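Local atomic coordinates of poly-beta-hydroxybuterate polymerase (Cupriavidus necator, PDB entry 5T6O), a protein that polymerises hydroxybutyryl units into polyhydroxybutyrate without a template, acting as a class I synthase and thus probably as an acyltransferase. Residues P45-Y50 with T230-P235; R78-S83 with R186-A191; A140-L145 with A353-Q358; P271-G276 with P349-W354. The protein carries 1 engineered substitution. All blocks are in the same frame, centred on the assembly; numbering follows the deposited sequence.

Interaction 1. Residues P45-Y50 with T230-P235; sequences PCINKY and TNLPGP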
loop_
_atom_site.group_PDB
_atom_site.type_symbol
_atom_site.label_atom_id
_atom_site.label_comp_id
_atom_site.label_asym_id
_atom_site.label_seq_id
_atom_site.Cartn_x
_atom_site.Cartn_y
_atom_site.Cartn_z
ATOM N N PRO A 45 -5.129 0.920 -28.918
ATOM C CA PRO A 45 -3.871 0.200 -28.676
ATOM C C PRO A 45 -3.567 -0.780 -29.799
ATOM O O PRO A 45 -4.468 -1.283 -30.476
ATOM C CB PRO A 45 -4.137 -0.545 -27.360
ATOM C CG PRO A 45 -5.665 -0.696 -27.325
ATOM C CD PRO A 45 -6.154 0.606 -27.902
ATOM N N CYS A 46 -2.278 -1.052 -29.992
ATOM C CA CYS A 46 -1.853 -2.164 -30.839
ATOM C C CYS A 46 -1.479 -3.389 -30.015
ATOM O O CYS A 46 -1.031 -4.399 -30.576
ATOM C CB CYS A 46 -0.688 -1.739 -31.733
ATOM S SG CYS A 46 0.739 -1.053 -30.823
ATOM N N ILE A 47 -1.655 -3.302 -28.700
ATOM C CA ILE A 47 -1.660 -4.441 -27.789
ATOM C C ILE A 47 -3.115 -4.885 -27.653
ATOM O O ILE A 47 -3.949 -4.123 -27.164
ATOM C CB ILE A 47 -1.045 -4.041 -26.438
ATOM C CG1 ILE A 47 0.440 -3.688 -26.648
ATOM C CG2 ILE A 47 -1.250 -5.122 -25.384
ATOM C CD1 ILE A 47 1.095 -2.966 -25.464
ATOM N N ASN A 48 -3.422 -6.112 -28.096
ATOM C CA ASN A 48 -4.768 -6.513 -28.519
ATOM C C ASN A 48 -5.281 -5.600 -29.637
ATOM O O ASN A 48 -4.541 -4.752 -30.147
ATOM C CB ASN A 48 -5.764 -6.551 -27.353
ATOM C CG ASN A 48 -5.526 -7.732 -26.429
ATOM O OD1 ASN A 48 -5.399 -8.883 -26.874
ATOM N ND2 ASN A 48 -5.455 -7.457 -25.146
ATOM N N LYS A 49 -6.531 -5.779 -30.044
ATOM C CA LYS A 49 -7.048 -5.111 -31.232
ATOM C C LYS A 49 -8.030 -3.999 -30.881
ATOM O O LYS A 49 -8.476 -3.855 -29.743
ATOM C CB LYS A 49 -7.706 -6.133 -32.163
ATOM C CG LYS A 49 -6.673 -7.137 -32.695
ATOM C CD LYS A 49 -7.347 -8.330 -33.342
ATOM C CE LYS A 49 -6.292 -9.321 -33.842
ATOM N NZ LYS A 49 -6.966 -10.436 -34.570
ATOM N N TYR A 50 -8.386 -3.217 -31.908
ATOM C CA TYR A 50 -9.102 -1.961 -31.669
ATOM C C TYR A 50 -10.498 -2.158 -31.100
ATOM O O TYR A 50 -11.029 -1.232 -30.474
ATOM C CB TYR A 50 -9.217 -1.155 -32.965
ATOM C CG TYR A 50 -10.318 -1.598 -33.912
ATOM C CD1 TYR A 50 -11.640 -1.166 -33.742
ATOM C CD2 TYR A 50 -10.035 -2.425 -34.992
ATOM C CE1 TYR A 50 -12.636 -1.574 -34.599
ATOM C CE2 TYR A 50 -11.025 -2.828 -35.861
ATOM C CZ TYR A 50 -12.325 -2.392 -35.660
ATOM O OH TYR A 50 -13.303 -2.791 -36.534
ATOM N N THR A 230 -2.193 -9.941 -30.153
ATOM C CA THR A 230 -1.495 -9.307 -31.257
ATOM C C THR A 230 0.001 -9.511 -31.090
ATOM O O THR A 230 0.493 -9.700 -29.977
ATOM C CB THR A 230 -1.823 -7.817 -31.351
ATOM O OG1 THR A 230 -1.494 -7.174 -30.107
ATOM C CG2 THR A 230 -3.320 -7.644 -31.660
ATOM N N ASN A 231 0.714 -9.495 -32.209
ATOM C CA ASN A 231 2.171 -9.558 -32.183
ATOM C C ASN A 231 2.762 -8.165 -32.084
ATOM O O ASN A 231 2.281 -7.230 -32.727
ATOM C CB ASN A 231 2.717 -10.230 -33.439
ATOM C CG ASN A 231 2.463 -11.719 -33.454
ATOM O OD1 ASN A 231 2.594 -12.388 -32.426
ATOM N ND2 ASN A 231 2.080 -12.243 -34.618
ATOM N N LEU A 232 3.838 -8.044 -31.306
ATOM C CA LEU A 232 4.611 -6.814 -31.279
ATOM C C LEU A 232 5.944 -7.060 -31.957
ATOM O O LEU A 232 6.613 -8.042 -31.625
ATOM C CB LEU A 232 4.856 -6.338 -29.845
ATOM C CG LEU A 232 3.645 -6.021 -28.960
ATOM C CD1 LEU A 232 4.118 -5.525 -27.595
ATOM C CD2 LEU A 232 2.732 -4.979 -29.642
ATOM N N PRO A 233 6.366 -6.214 -32.891
ATOM C CA PRO A 233 7.710 -6.367 -33.464
ATOM C C PRO A 233 8.767 -6.173 -32.387
ATOM O O PRO A 233 8.606 -5.367 -31.470
ATOM C CB PRO A 233 7.777 -5.262 -34.528
ATOM C CG PRO A 233 6.291 -4.887 -34.770
ATOM C CD PRO A 233 5.657 -5.039 -33.434
ATOM N N GLY A 234 9.859 -6.923 -32.513
ATOM C CA GLY A 234 10.924 -6.904 -31.530
ATOM C C GLY A 234 11.405 -5.512 -31.163
ATOM O O GLY A 234 11.392 -5.128 -29.989
ATOM N N PRO A 235 11.860 -4.731 -32.150
ATOM C CA PRO A 235 12.408 -3.402 -31.813
ATOM C C PRO A 235 11.376 -2.474 -31.204
ATOM O O PRO A 235 11.713 -1.654 -30.340
ATOM C CB PRO A 235 12.917 -2.877 -33.164
ATOM C CG PRO A 235 13.263 -4.163 -33.949
ATOM C CD PRO A 235 12.124 -5.104 -33.557
HETATM O O HOH W 1 0.271 -5.337 -32.854
#

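Interaction 2. Residues R78-S83 with R186-A191; sequences RNPDAS and RGLELA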
loop_
_atom_site.group_PDB
_atom_site.type_symbol
_atom_site.label_atom_id
_atom_site.label_comp_id
_atom_site.label_asym_id
_atom_site.label_seq_id
_atom_site.Cartn_x
_atom_site.Cartn_y
_atom_site.Cartn_z
ATOM N N ARG A 78 -2.455 -3.419 -38.304
ATOM C CA ARG A 78 -2.009 -4.705 -38.821
ATOM C C ARG A 78 -1.577 -5.596 -37.660
ATOM O O ARG A 78 -1.038 -5.115 -36.663
ATOM C CB ARG A 78 -0.841 -4.490 -39.786
ATOM C CG ARG A 78 -0.263 -5.763 -40.387
ATOM C CD ARG A 78 -0.815 -5.988 -41.760
ATOM N NE ARG A 78 -0.177 -7.137 -42.396
ATOM C CZ ARG A 78 0.951 -7.074 -43.105
ATOM N NH1 ARG A 78 1.578 -5.913 -43.264
ATOM N NH2 ARG A 78 1.454 -8.178 -43.656
ATOM N N ASN A 79 -1.854 -6.893 -37.770
ATOM C CA ASN A 79 -1.283 -7.846 -36.825
ATOM C C ASN A 79 0.014 -8.342 -37.458
ATOM O O ASN A 79 -0.034 -9.151 -38.384
ATOM C CB ASN A 79 -2.259 -8.994 -36.547
ATOM C CG ASN A 79 -1.976 -9.686 -35.228
ATOM O OD1 ASN A 79 -0.965 -9.403 -34.593
ATOM N ND2 ASN A 79 -2.865 -10.595 -34.811
ATOM N N PRO A 80 1.179 -7.857 -37.024
ATOM C CA PRO A 80 2.395 -8.033 -37.830
ATOM C C PRO A 80 2.787 -9.492 -38.003
ATOM O O PRO A 80 2.626 -10.318 -37.101
ATOM C CB PRO A 80 3.463 -7.257 -37.046
ATOM C CG PRO A 80 2.902 -7.057 -35.712
ATOM C CD PRO A 80 1.419 -7.006 -35.849
ATOM N N ASP A 81 3.287 -9.798 -39.195
ATOM C CA ASP A 81 3.848 -11.086 -39.551
ATOM C C ASP A 81 5.361 -10.952 -39.669
ATOM O O ASP A 81 5.941 -9.922 -39.311
ATOM C CB ASP A 81 3.228 -11.599 -40.856
ATOM C CG ASP A 81 3.445 -10.648 -42.029
ATOM O OD1 ASP A 81 4.312 -9.752 -41.955
ATOM O OD2 ASP A 81 2.741 -10.801 -43.044
ATOM N N ALA A 82 5.992 -11.987 -40.232
ATOM C CA ALA A 82 7.450 -12.035 -40.291
ATOM C C ALA A 82 8.031 -10.845 -41.041
ATOM O O ALA A 82 9.130 -10.380 -40.711
ATOM C CB ALA A 82 7.895 -13.342 -40.943
ATOM N N SER A 83 7.306 -10.325 -42.036
ATOM C CA SER A 83 7.821 -9.214 -42.827
ATOM C C SER A 83 8.011 -7.960 -41.990
ATOM O O SER A 83 8.779 -7.075 -42.383
ATOM C CB SER A 83 6.878 -8.913 -43.999
ATOM O OG SER A 83 5.615 -8.454 -43.535
ATOM N N ARG A 186 15.110 -8.946 -33.665
ATOM C CA ARG A 186 14.017 -9.190 -34.597
ATOM C C ARG A 186 13.039 -10.145 -33.940
ATOM O O ARG A 186 13.407 -10.929 -33.063
ATOM C CB ARG A 186 14.514 -9.777 -35.926
ATOM C CG ARG A 186 15.182 -8.766 -36.843
ATOM C CD ARG A 186 15.506 -9.369 -38.219
ATOM N NE ARG A 186 14.303 -9.640 -39.010
ATOM C CZ ARG A 186 13.730 -8.765 -39.836
ATOM N NH1 ARG A 186 12.638 -9.105 -40.510
ATOM N NH2 ARG A 186 14.237 -7.547 -39.984
ATOM N N GLY A 187 11.795 -10.081 -34.358
ATOM C CA GLY A 187 10.867 -11.096 -33.913
ATOM C C GLY A 187 9.479 -10.535 -33.743
ATOM O O GLY A 187 9.224 -9.345 -33.912
ATOM N N LEU A 188 8.568 -11.446 -33.441
ATOM C CA LEU A 188 7.185 -11.132 -33.121
ATOM C C LEU A 188 6.933 -11.687 -31.733
ATOM O O LEU A 188 7.154 -12.877 -31.493
ATOM C CB LEU A 188 6.239 -11.764 -34.136
ATOM C CG LEU A 188 6.486 -11.376 -35.589
ATOM C CD1 LEU A 188 5.627 -12.230 -36.512
ATOM C CD2 LEU A 188 6.203 -9.895 -35.774
ATOM N N GLU A 189 6.506 -10.838 -30.816
ATOM C CA GLU A 189 6.210 -11.283 -29.464
ATOM C C GLU A 189 4.722 -11.122 -29.215
ATOM O O GLU A 189 4.164 -10.042 -29.441
ATOM C CB GLU A 189 7.018 -10.512 -28.423
ATOM C CG GLU A 189 8.454 -10.966 -28.349
ATOM C CD GLU A 189 8.577 -12.433 -27.940
ATOM O OE1 GLU A 189 7.624 -12.993 -27.329
ATOM O OE2 GLU A 189 9.634 -13.024 -28.230
ATOM N N LEU A 190 4.087 -12.209 -28.787
ATOM C CA LEU A 190 2.674 -12.161 -28.432
ATOM C C LEU A 190 2.443 -11.147 -27.326
ATOM O O LEU A 190 3.222 -11.061 -26.372
ATOM C CB LEU A 190 2.200 -13.533 -27.961
ATOM C CG LEU A 190 2.004 -14.597 -29.029
ATOM C CD1 LEU A 190 1.796 -15.948 -28.356
ATOM C CD2 LEU A 190 0.815 -14.220 -29.908
ATOM N N ALA A 191 1.341 -10.398 -27.438
ATOM C CA ALA A 191 0.991 -9.407 -26.426
ATOM C C ALA A 191 -0.505 -9.418 -26.177
ATOM O O ALA A 191 -1.298 -9.606 -27.103
ATOM C CB ALA A 191 1.397 -7.988 -26.838
#

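Interaction 3. Residues A140-L145 with A353-Q358; sequences AASVTL and AWLAGQ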
loop_
_atom_site.group_PDB
_atom_site.type_symbol
_atom_site.label_atom_id
_atom_site.label_comp_id
_atom_site.label_asym_id
_atom_site.label_seq_id
_atom_site.Cartn_x
_atom_site.Cartn_y
_atom_site.Cartn_z
ATOM N N ALA A 140 -4.283 18.939 -34.867
ATOM C CA ALA A 140 -5.306 18.534 -33.907
ATOM C C ALA A 140 -5.944 19.752 -33.256
ATOM O O ALA A 140 -5.241 20.667 -32.812
ATOM C CB ALA A 140 -4.724 17.615 -32.827
ATOM N N ALA A 141 -7.282 19.746 -33.198
ATOM C CA ALA A 141 -8.029 20.748 -32.452
ATOM C C ALA A 141 -8.050 20.430 -30.964
ATOM O O ALA A 141 -8.026 21.343 -30.130
ATOM C CB ALA A 141 -9.463 20.842 -32.983
ATOM N N SER A 142 -8.079 19.144 -30.627
ATOM C CA SER A 142 -8.158 18.688 -29.251
ATOM C C SER A 142 -7.710 17.237 -29.223
ATOM O O SER A 142 -7.657 16.572 -30.259
ATOM C CB SER A 142 -9.576 18.835 -28.693
ATOM O OG SER A 142 -10.408 17.777 -29.148
ATOM N N VAL A 143 -7.387 16.758 -28.022
ATOM C CA VAL A 143 -6.896 15.406 -27.795
ATOM C C VAL A 143 -7.671 14.814 -26.630
ATOM O O VAL A 143 -7.857 15.481 -25.607
ATOM C CB VAL A 143 -5.386 15.393 -27.482
ATOM C CG1 VAL A 143 -4.925 13.979 -27.120
ATOM C CG2 VAL A 143 -4.594 15.933 -28.673
ATOM N N THR A 144 -8.121 13.570 -26.784
ATOM C CA THR A 144 -8.732 12.810 -25.701
ATOM C C THR A 144 -7.820 11.630 -25.384
ATOM O O THR A 144 -7.570 10.783 -26.250
ATOM C CB THR A 144 -10.134 12.333 -26.088
ATOM O OG1 THR A 144 -10.972 13.472 -26.342
ATOM C CG2 THR A 144 -10.756 11.489 -24.973
ATOM N N LEU A 145 -7.341 11.563 -24.144
ATOM C CA LEU A 145 -6.480 10.472 -23.687
ATOM C C LEU A 145 -7.287 9.599 -22.734
ATOM O O LEU A 145 -7.498 9.966 -21.579
ATOM C CB LEU A 145 -5.237 11.033 -23.002
ATOM C CG LEU A 145 -4.305 11.860 -23.895
ATOM C CD1 LEU A 145 -3.085 12.333 -23.082
ATOM C CD2 LEU A 145 -3.858 11.044 -25.115
ATOM N N ALA A 353 -19.996 16.002 -24.450
ATOM C CA ALA A 353 -20.297 17.428 -24.384
ATOM C C ALA A 353 -19.025 18.253 -24.525
ATOM O O ALA A 353 -19.013 19.269 -25.228
ATOM C CB ALA A 353 -21.024 17.763 -23.077
ATOM N N TRP A 354 -17.944 17.824 -23.871
ATOM C CA TRP A 354 -16.648 18.474 -24.058
ATOM C C TRP A 354 -16.200 18.380 -25.510
ATOM O O TRP A 354 -15.761 19.376 -26.099
ATOM C CB TRP A 354 -15.615 17.843 -23.118
ATOM C CG TRP A 354 -14.180 18.345 -23.272
ATOM C CD1 TRP A 354 -13.572 19.349 -22.562
ATOM C CD2 TRP A 354 -13.185 17.827 -24.166
ATOM N NE1 TRP A 354 -12.260 19.496 -22.981
ATOM C CE2 TRP A 354 -12.001 18.575 -23.960
ATOM C CE3 TRP A 354 -13.180 16.810 -25.123
ATOM C CZ2 TRP A 354 -10.827 18.339 -24.686
ATOM C CZ3 TRP A 354 -12.004 16.569 -25.840
ATOM C CH2 TRP A 354 -10.848 17.340 -25.618
ATOM N N LEU A 355 -16.349 17.197 -26.119
ATOM C CA LEU A 355 -15.904 17.017 -27.498
ATOM C C LEU A 355 -16.722 17.870 -28.461
ATOM O O LEU A 355 -16.180 18.418 -29.429
ATOM C CB LEU A 355 -15.991 15.543 -27.887
ATOM C CG LEU A 355 -15.474 15.186 -29.282
ATOM C CD1 LEU A 355 -13.959 15.320 -29.327
ATOM C CD2 LEU A 355 -15.900 13.776 -29.628
ATOM N N ALA A 356 -18.028 17.993 -28.218
ATOM C CA ALA A 356 -18.840 18.846 -29.077
ATOM C C ALA A 356 -18.291 20.270 -29.109
ATOM O O ALA A 356 -18.255 20.905 -30.170
ATOM C CB ALA A 356 -20.295 18.827 -28.612
ATOM N N GLY A 357 -17.837 20.781 -27.961
ATOM C CA GLY A 357 -17.286 22.126 -27.908
ATOM C C GLY A 357 -16.000 22.300 -28.691
ATOM O O GLY A 357 -15.617 23.433 -28.998
ATOM N N GLN A 358 -15.320 21.204 -29.010
ATOM C CA GLN A 358 -14.114 21.253 -29.823
ATOM C C GLN A 358 -14.369 20.987 -31.304
ATOM O O GLN A 358 -13.444 21.129 -32.107
ATOM C CB GLN A 358 -13.092 20.223 -29.311
ATOM C CG GLN A 358 -12.983 20.095 -27.793
ATOM C CD GLN A 358 -12.371 21.320 -27.149
ATOM O OE1 GLN A 358 -11.770 22.149 -27.826
ATOM N NE2 GLN A 358 -12.526 21.442 -25.832
#

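Interaction 4. Residues P271-G276 with P349-W354; sequences PTYIYG and PDWTAW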
loop_
_atom_site.group_PDB
_atom_site.type_symbol
_atom_site.label_atom_id
_atom_site.label_comp_id
_atom_site.label_asym_id
_atom_site.label_seq_id
_atom_site.Cartn_x
_atom_site.Cartn_y
_atom_site.Cartn_z
ATOM N N PRO A 271 -6.387 21.786 -26.237
ATOM C CA PRO A 271 -7.304 21.317 -25.190
ATOM C C PRO A 271 -7.308 19.795 -25.111
ATOM O O PRO A 271 -7.384 19.102 -26.128
ATOM C CB PRO A 271 -8.656 21.869 -25.645
ATOM C CG PRO A 271 -8.300 23.102 -26.397
ATOM C CD PRO A 271 -7.028 22.774 -27.124
ATOM N N THR A 272 -7.193 19.268 -23.892
ATOM C CA THR A 272 -6.966 17.838 -23.705
ATOM C C THR A 272 -7.859 17.299 -22.596
ATOM O O THR A 272 -7.864 17.839 -21.484
ATOM C CB THR A 272 -5.498 17.550 -23.376
ATOM O OG1 THR A 272 -4.670 18.049 -24.434
ATOM C CG2 THR A 272 -5.276 16.039 -23.193
ATOM N N TYR A 273 -8.602 16.231 -22.912
ATOM C CA TYR A 273 -9.459 15.522 -21.965
ATOM C C TYR A 273 -8.740 14.254 -21.523
ATOM O O TYR A 273 -8.383 13.421 -22.363
ATOM C CB TYR A 273 -10.792 15.174 -22.622
ATOM C CG TYR A 273 -11.904 14.651 -21.729
ATOM C CD1 TYR A 273 -11.983 13.296 -21.372
ATOM C CD2 TYR A 273 -12.932 15.493 -21.327
ATOM C CE1 TYR A 273 -13.039 12.813 -20.580
ATOM C CE2 TYR A 273 -13.982 15.025 -20.546
ATOM C CZ TYR A 273 -14.035 13.686 -20.187
ATOM O OH TYR A 273 -15.090 13.248 -19.414
ATOM N N ILE A 274 -8.531 14.112 -20.216
ATOM C CA ILE A 274 -7.710 13.047 -19.647
ATOM C C ILE A 274 -8.597 12.201 -18.754
ATOM O O ILE A 274 -9.195 12.720 -17.800
ATOM C CB ILE A 274 -6.516 13.601 -18.850
ATOM C CG1 ILE A 274 -5.709 14.577 -19.710
ATOM C CG2 ILE A 274 -5.624 12.441 -18.387
ATOM C CD1 ILE A 274 -4.770 15.500 -18.910
ATOM N N TYR A 275 -8.696 10.908 -19.064
ATOM C CA TYR A 275 -9.617 10.014 -18.379
ATOM C C TYR A 275 -8.845 8.866 -17.733
ATOM O O TYR A 275 -7.924 8.304 -18.332
ATOM C CB TYR A 275 -10.703 9.436 -19.343
ATOM C CG TYR A 275 -11.449 8.343 -18.640
ATOM C CD1 TYR A 275 -12.517 8.641 -17.800
ATOM C CD2 TYR A 275 -11.033 7.014 -18.734
ATOM C CE1 TYR A 275 -13.155 7.647 -17.089
ATOM C CE2 TYR A 275 -11.671 6.022 -18.021
ATOM C CZ TYR A 275 -12.718 6.350 -17.197
ATOM O OH TYR A 275 -13.327 5.358 -16.477
ATOM N N GLY A 276 -9.250 8.484 -16.528
ATOM C CA GLY A 276 -8.760 7.257 -15.926
ATOM C C GLY A 276 -9.858 6.598 -15.114
ATOM O O GLY A 276 -10.870 7.220 -14.789
ATOM N N PRO A 349 -21.328 11.098 -21.269
ATOM C CA PRO A 349 -21.938 12.400 -21.588
ATOM C C PRO A 349 -21.058 13.587 -21.245
ATOM O O PRO A 349 -21.106 14.603 -21.951
ATOM C CB PRO A 349 -23.228 12.396 -20.754
ATOM C CG PRO A 349 -23.574 10.950 -20.625
ATOM C CD PRO A 349 -22.239 10.269 -20.457
ATOM N N ASP A 350 -20.262 13.495 -20.178
ATOM C CA ASP A 350 -19.334 14.572 -19.851
ATOM C C ASP A 350 -18.335 14.771 -20.976
ATOM O O ASP A 350 -18.086 15.899 -21.426
ATOM C CB ASP A 350 -18.600 14.249 -18.550
ATOM C CG ASP A 350 -17.677 15.373 -18.107
ATOM O OD1 ASP A 350 -16.528 15.446 -18.600
ATOM O OD2 ASP A 350 -18.098 16.184 -17.256
ATOM N N TRP A 351 -17.765 13.669 -21.458
ATOM C CA TRP A 351 -16.785 13.747 -22.532
ATOM C C TRP A 351 -17.413 14.207 -23.849
ATOM O O TRP A 351 -16.849 15.064 -24.541
ATOM C CB TRP A 351 -16.093 12.397 -22.705
ATOM C CG TRP A 351 -15.223 12.397 -23.920
ATOM C CD1 TRP A 351 -14.197 13.243 -24.175
ATOM C CD2 TRP A 351 -15.321 11.521 -25.053
ATOM N NE1 TRP A 351 -13.639 12.960 -25.408
ATOM C CE2 TRP A 351 -14.303 11.893 -25.957
ATOM C CE3 TRP A 351 -16.165 10.454 -25.388
ATOM C CZ2 TRP A 351 -14.120 11.255 -27.185
ATOM C CZ3 TRP A 351 -15.963 9.805 -26.601
ATOM C CH2 TRP A 351 -14.954 10.205 -27.482
ATOM N N THR A 352 -18.563 13.638 -24.242
ATOM C CA THR A 352 -19.091 14.011 -25.555
ATOM C C THR A 352 -19.515 15.473 -25.582
ATOM O O THR A 352 -19.399 16.127 -26.628
ATOM C CB THR A 352 -20.268 13.122 -25.980
ATOM O OG1 THR A 352 -21.359 13.282 -25.069
ATOM C CG2 THR A 352 -19.852 11.645 -26.015
ATOM N N ALA A 353 -19.996 16.002 -24.450
ATOM C CA ALA A 353 -20.297 17.428 -24.384
ATOM C C ALA A 353 -19.025 18.253 -24.525
ATOM O O ALA A 353 -19.013 19.269 -25.228
ATOM C CB ALA A 353 -21.024 17.763 -23.077
ATOM N N TRP A 354 -17.944 17.824 -23.871
ATOM C CA TRP A 354 -16.648 18.474 -24.058
ATOM C C TRP A 354 -16.200 18.380 -25.510
ATOM O O TRP A 354 -15.761 19.376 -26.099
ATOM C CB TRP A 354 -15.615 17.843 -23.118
ATOM C CG TRP A 354 -14.180 18.345 -23.272
ATOM C CD1 TRP A 354 -13.572 19.349 -22.562
ATOM C CD2 TRP A 354 -13.185 17.827 -24.166
ATOM N NE1 TRP A 354 -12.260 19.496 -22.981
ATOM C CE2 TRP A 354 -12.001 18.575 -23.960
ATOM C CE3 TRP A 354 -13.180 16.810 -25.123
ATOM C CZ2 TRP A 354 -10.827 18.339 -24.686
ATOM C CZ3 TRP A 354 -12.004 16.569 -25.840
ATOM C CH2 TRP A 354 -10.848 17.340 -25.618
#

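Interaction 1. Residues P45-Y50 with T230-P235
T230 plugs its hydroxyl into the bend of the loop at C46-N48. Its OG1 donates to C46 O at 2.9 Å, with a C=O...donor angle of 131° and the donor lying 29° from the carbonyl plane. The same oxygen receives a weak, strongly bent bond from N48 N, 3.0 Å from T230 OG1. A chi1 of 57° sets OG1 between the backbone N and the carbonyl carbon of T230, and the methyl CG2 faces the N48 carbonyl and the extended K49 chain, 3.5 Å from K49 CG, the two side chains running alongside but in opposite senses. Two residues along the strand, the L232 methyl CD2 meets I47 CG1 at 4.0 Å. A water bridges the segments beside the threonine, donating to C46 O at 2.8 Å and to N231 O at 2.8 Å, so the C46 carbonyl is gripped twice.

Outside this shell, K49 NZ forms a salt bridge with D228 and hydrogen bonds with the backbone oxygens of V385 and A387, while K49 O is held by W225 NE1. The strand carrying T230 is fixed by pairing of T230 with A191 and of L232 with E189. The loop follows strand 40-43 of the alpha/beta hydrolase core; in many relatives the loop here contributes a backbone amide to the oxyanion hole, a role only inferred for this protein. A single hydroxyl that both gives and takes a hydrogen bond, backed by a water, satisfies buried backbone groups and probably holds this loop in one conformation.

Interaction 2. Residues R78-S83 with R186-A191
L188 turns its isobutyl group up against the backbone of P80-A82 because chi1 of -57° places CG beside its own N and chi2 of 171° extends CD1 away from CA, to the D81-A82 peptide. The two methyls then share the work. CD1 ends 3.4 Å from D81 C and 3.6 Å from P80 O, so it rests against the peptide group joining D81 to A82 as well as the carbonyl before it. CD2 meets the pyrrolidine ring of P80, 4.0 Å from its CB, and lies 3.5 Å from D81 O.

R186 lies two residues before L188, just ahead of the strand. A kink at chi3 of 70° folds its guanidinium back over the loop, where NH1 stands 3.7 Å from A82 O, an oblique and loose approach at the solvent-exposed side of the contact. D81 has its CB directed away from the 186-191 segment, and its carboxylate serves its own loop, with OD2 in a salt bridge to R78 NH2 at 3.0 Å. R78 NH1 has a second acidic partner in E21.

This surface contact seats the loop between strand 72-77 and helix 89-108 on the small antiparallel sheet of strands 188-191 and 230-233. The second strand joins in as N231 ND2 bonds to P80 O and N231 N to N79 OD1. G187 pairs through its backbone with A85, just beyond the loop, and E189 packs on D201 of the second subunit.

Interaction 3. Residues A140-L145 with A353-Q358
W354 drives the outer rim of its six-membered ring into the surface of strand 142-145, and this is the tight half of the contact. CZ3 comes within 3.3 Å of T144 OG1, while CH2 lies 3.5 Å from V143 O and 3.6 Å from S142 OG; all three oxygens meet the ring obliquely. A chi1 of 175° swings the indole away from the helix backbone and toward the strand. T144 passes the indole in the opposite direction, and its hydroxyl is already engaged with W351 NE1 on the same helix. S142 OG, held by N114 OD1, is wedged between the tryptophan and Q358, whose CB is 3.6 Å from it. The buried L355 only brushes this serine, with CD1 lying near S142 OG. The Q358 chain, bent at chi2 of -69°, folds back so that NE2 lies over one face of the W354 indole, 3.3 Å above its plane and near the rim. This leaves the aliphatic part of Q358 against S142.

Around A141 and Q358 the packing thins. The closest approach of A141 is CB to Q358 O at 4.1 Å, both residues are partly exposed, and G357 lies on the solvent side. Q358 O turns to R38 NH1 there, tying Q358 to the loop that carries R38. Strand 142-145 and helix segment 353-358 run nearly antiparallel, at 159°, with their axes 9.7 Å apart, as expected for a helix lying over the central sheet of an alpha/beta hydrolase fold.

Interaction 4. Residues P271-G276 with P349-W354
Y273 stands upright on its strand and reaches up to two tryptophans of the helix, both on the same side of its ring, W351 over the face and W354 obliquely beside it; a chi1 of -170° throws the ring across the gap. Its CB sits 3.5 Å over the centroid of the six-membered ring of W354, almost on the normal, a CH-pi contact on the face opposite Q358 NE2. At the next atoms the surroundings divide: CG and CD1 lie by W351 CD1, whereas CD2 packs 3.7 Å from W354 CG. W351 presents its edge to the face of the phenol in an edge-to-face pair with planes 56° apart, its CD1 standing 3.5 Å above the centre of the Y273 ring. Farther out, CZ touches W351 CB at 3.5 Å, and D350 OD1 lies in the ring plane, 3.2 Å from CE2. At the tip, OH donates to D350 OD1 at 2.7 Å, reaching the oxygen on its anti side, 26° out of the carboxylate plane. D350 OD2 is in turn bridged to R300, which probably favours an ionised carboxylate and a strong acceptor. Behind CB, P271 O meets the edge of the W354 indole.

Strand 272-277 thus leans on helix 348-358 through one aromatic cluster. The strand is flanked in the sheet by 140-146 and 299-304, from which V302 touches both Y273 and D350, while W351 packs against L61 and V65 of helix 61-67.

The four contacts form two pairs on opposite sides of the chain's centre. Interactions 1 and 2, centres about 8 Å apart, meet on the two-stranded sheet of 188-191 and 230-233, which they join to the loops after strands 40-43 and 72-77; interaction 2 is nested within interaction 1 along the chain. Interactions 3 and 4, centres about 7 Å apart, both use W354 of helix 348-358, which packs on the neighbouring strands 140-146 and 272-277. Between the pairs lie about 26 to 33 Å, centre to centre. Interaction 3 crosses 1 and 2 in sequence, whereas 4 opens after both have closed, so in this catalytic domain of the polymerase the C-terminal helix is anchored onto a core built from earlier strands.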